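PDB 5THW: deacylase, which probably hydrolyses N-carbamoyl-L-amino acids and related N-carbamoyl compounds as a dizinc amidase of the peptidase M20 family. Local coordinates for residues Y237-T242 against F304-R309. Sequence-based numbering, arbitrary orientation.
With URP (N-(aminocarbonyl)-beta-alanine), chain G.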
loop_
_atom_site.group_PDB
_atom_site.type_symbol
_atom_site.label_atom_id
_atom_site.label_comp_id
_atom_site.label_asym_id
_atom_site.label_seq_id
_atom_site.Cartn_x
_atom_site.Cartn_y
_atom_site.Cartn_z
ATOM N N TYR A 237 -6.293 -9.045 -14.903
ATOM C CA TYR A 237 -7.401 -8.289 -14.355
ATOM C C TYR A 237 -6.887 -7.154 -13.488
ATOM O O TYR A 237 -5.783 -7.207 -12.934
ATOM C CB TYR A 237 -8.336 -9.175 -13.507
ATOM C CG TYR A 237 -8.869 -10.374 -14.236
ATOM C CD1 TYR A 237 -8.101 -11.523 -14.365
ATOM C CD2 TYR A 237 -10.140 -10.362 -14.795
ATOM C CE1 TYR A 237 -8.578 -12.628 -15.033
ATOM C CE2 TYR A 237 -10.629 -11.466 -15.465
ATOM C CZ TYR A 237 -9.841 -12.600 -15.581
ATOM O OH TYR A 237 -10.308 -13.715 -16.251
ATOM N N GLU A 238 -7.709 -6.119 -13.389
ATOM C CA GLU A 238 -7.518 -5.051 -12.420
ATOM C C GLU A 238 -8.808 -4.958 -11.634
ATOM O O GLU A 238 -9.885 -4.811 -12.225
ATOM C CB GLU A 238 -7.175 -3.718 -13.094
ATOM C CG GLU A 238 -5.752 -3.651 -13.641
ATOM C CD GLU A 238 -5.421 -2.295 -14.260
ATOM O OE1 GLU A 238 -4.241 -2.066 -14.620
ATOM O OE2 GLU A 238 -6.345 -1.460 -14.378
ATOM N N ILE A 239 -8.707 -5.084 -10.318
ATOM C CA ILE A 239 -9.862 -5.041 -9.433
ATOM C C ILE A 239 -9.665 -3.912 -8.438
ATOM O O ILE A 239 -8.567 -3.716 -7.907
ATOM C CB ILE A 239 -10.087 -6.381 -8.698
ATOM C CG1 ILE A 239 -10.334 -7.508 -9.702
ATOM C CG2 ILE A 239 -11.244 -6.275 -7.701
ATOM C CD1 ILE A 239 -10.466 -8.873 -9.062
ATOM N N THR A 240 -10.731 -3.162 -8.199
ATOM C CA THR A 240 -10.759 -2.173 -7.134
ATOM C C THR A 240 -11.955 -2.494 -6.254
ATOM O O THR A 240 -13.089 -2.547 -6.742
ATOM C CB THR A 240 -10.863 -0.748 -7.685
ATOM O OG1 THR A 240 -9.692 -0.435 -8.456
ATOM C CG2 THR A 240 -10.976 0.255 -6.532
ATOM N N PHE A 241 -11.697 -2.724 -4.972
ATOM C CA PHE A 241 -12.739 -2.829 -3.962
ATOM C C PHE A 241 -12.860 -1.483 -3.272
ATOM O O PHE A 241 -11.850 -0.844 -2.962
ATOM C CB PHE A 241 -12.427 -3.914 -2.925
ATOM C CG PHE A 241 -12.793 -5.299 -3.361
ATOM C CD1 PHE A 241 -13.874 -5.513 -4.200
ATOM C CD2 PHE A 241 -12.055 -6.394 -2.930
ATOM C CE1 PHE A 241 -14.207 -6.790 -4.606
ATOM C CE2 PHE A 241 -12.392 -7.677 -3.330
ATOM C CZ PHE A 241 -13.469 -7.873 -4.165
ATOM N N THR A 242 -14.095 -1.048 -3.050
ATOM C CA THR A 242 -14.363 0.177 -2.315
ATOM C C THR A 242 -15.219 -0.165 -1.103
ATOM O O THR A 242 -16.318 -0.716 -1.243
ATOM C CB THR A 242 -15.046 1.221 -3.200
ATOM O OG1 THR A 242 -14.245 1.440 -4.366
ATOM C CG2 THR A 242 -15.177 2.542 -2.456
ATOM N N PHE A 304 -5.905 -3.965 -6.917
ATOM C CA PHE A 304 -4.975 -5.084 -7.029
ATOM C C PHE A 304 -5.181 -5.779 -8.368
ATOM O O PHE A 304 -6.182 -5.569 -9.056
ATOM C CB PHE A 304 -5.120 -6.054 -5.848
ATOM C CG PHE A 304 -6.445 -6.752 -5.779
ATOM C CD1 PHE A 304 -7.543 -6.137 -5.194
ATOM C CD2 PHE A 304 -6.585 -8.047 -6.260
ATOM C CE1 PHE A 304 -8.766 -6.794 -5.111
ATOM C CE2 PHE A 304 -7.803 -8.707 -6.178
ATOM C CZ PHE A 304 -8.896 -8.080 -5.606
ATOM N N THR A 305 -4.215 -6.621 -8.728
ATOM C CA THR A 305 -4.207 -7.274 -10.028
ATOM C C THR A 305 -4.322 -8.790 -9.876
ATOM O O THR A 305 -4.006 -9.361 -8.827
ATOM C CB THR A 305 -2.940 -6.918 -10.809
ATOM O OG1 THR A 305 -1.793 -7.388 -10.092
ATOM C CG2 THR A 305 -2.834 -5.394 -10.971
ATOM N N VAL A 306 -4.802 -9.431 -10.943
ATOM C CA VAL A 306 -4.923 -10.880 -11.034
ATOM C C VAL A 306 -4.270 -11.347 -12.330
ATOM O O VAL A 306 -4.460 -10.742 -13.388
ATOM C CB VAL A 306 -6.399 -11.334 -10.964
ATOM C CG1 VAL A 306 -6.520 -12.816 -11.265
ATOM C CG2 VAL A 306 -7.002 -11.021 -9.578
ATOM N N ASP A 307 -3.508 -12.431 -12.238
ATOM C CA ASP A 307 -2.777 -13.031 -13.350
ATOM C C ASP A 307 -3.241 -14.481 -13.464
ATOM O O ASP A 307 -3.014 -15.278 -12.548
ATOM C CB ASP A 307 -1.268 -12.938 -13.089
ATOM C CG ASP A 307 -0.410 -13.498 -14.232
ATOM O OD1 ASP A 307 0.472 -12.762 -14.725
ATOM O OD2 ASP A 307 -0.601 -14.668 -14.635
ATOM N N PHE A 308 -3.935 -14.813 -14.552
ATOM C CA PHE A 308 -4.356 -16.180 -14.838
ATOM C C PHE A 308 -3.649 -16.687 -16.092
ATOM O O PHE A 308 -3.515 -15.956 -17.082
ATOM C CB PHE A 308 -5.871 -16.283 -15.042
ATOM C CG PHE A 308 -6.671 -16.303 -13.768
ATOM C CD1 PHE A 308 -6.079 -16.611 -12.557
ATOM C CD2 PHE A 308 -8.040 -16.071 -13.800
ATOM C CE1 PHE A 308 -6.826 -16.636 -11.386
ATOM C CE2 PHE A 308 -8.794 -16.106 -12.639
ATOM C CZ PHE A 308 -8.184 -16.391 -11.426
ATOM N N ARG A 309 -3.191 -17.936 -16.057
ATOM C CA ARG A 309 -2.571 -18.550 -17.226
ATOM C C ARG A 309 -2.961 -20.015 -17.311
ATOM O O ARG A 309 -3.104 -20.684 -16.286
ATOM C CB ARG A 309 -1.038 -18.430 -17.197
ATOM C CG ARG A 309 -0.542 -17.016 -17.018
ATOM C CD ARG A 309 0.957 -16.901 -17.012
ATOM N NE ARG A 309 1.353 -15.601 -16.482
ATOM C CZ ARG A 309 2.421 -14.920 -16.879
ATOM N NH1 ARG A 309 3.208 -15.413 -17.831
ATOM N NH2 ARG A 309 2.696 -13.742 -16.328
HETATM O O2 URP G . 8.743 -12.643 -18.639
HETATM C C2 URP G . 8.488 -12.079 -19.687
HETATM N N3 URP G . 9.421 -11.406 -20.346
HETATM N N1 URP G . 7.264 -12.099 -20.195
HETATM C C6 URP G . 6.311 -11.049 -19.876
HETATM C C5 URP G . 4.875 -11.472 -20.152
HETATM C C4 URP G . 4.511 -12.517 -19.129
HETATM O O42 URP G . 4.390 -13.705 -19.503
HETATM O O41 URP G . 4.348 -12.154 -17.943
#
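Antiparallel strand pairing joins Tyr-237, Glu-238 and Ile-239 to Val-306, Thr-305 and Phe-304 within the sheet of the M20 dimerisation domain. Tyr-237 and Val-306 form one hydrogen-bonded pair: Tyr-237 N to Val-306 O spans 2.9 Å, and the return bond from Val-306 N reaches Tyr-237 O from above its carbonyl plane. In the second such pair, Ile-239 N meets Phe-304 O almost straight on (N-H...O 175°), and Phe-304 N returns to Ile-239 O. Tyr-237, Ile-239, Phe-304 and Val-306 share one apolar face. With CG between its backbone N and carbonyl carbon (chi1 65°), the Phe-304 ring leans over the neighbouring strand onto Ile-239, whose CB sits over one face, 4.0 Å from the centroid, as a CH-pi contact. Phe-241 CD2 meets the same ring at its edge, 4.0 Å from Phe-304 CE1. Tyr-237 lays CD1 3.7 Å from Val-306 CG1, while its CE1 touches Phe-308 CD2; these two rings are inclined at 73°. Farther along, Arg-309 grips the Asp-307 carboxylate side-on, NE to OD2 and NH2 to OD1, which orients the guanidinium whose NH1 and NH2 bind the ligand carboxylate, NH1 to URP O42 at 2.7 Å. Glu-238 forms a salt bridge with Arg-295 of the second subunit. Helices 259-275 and 313-334 pack against the apolar face, and strand 337-350 pairs with strand 225-242.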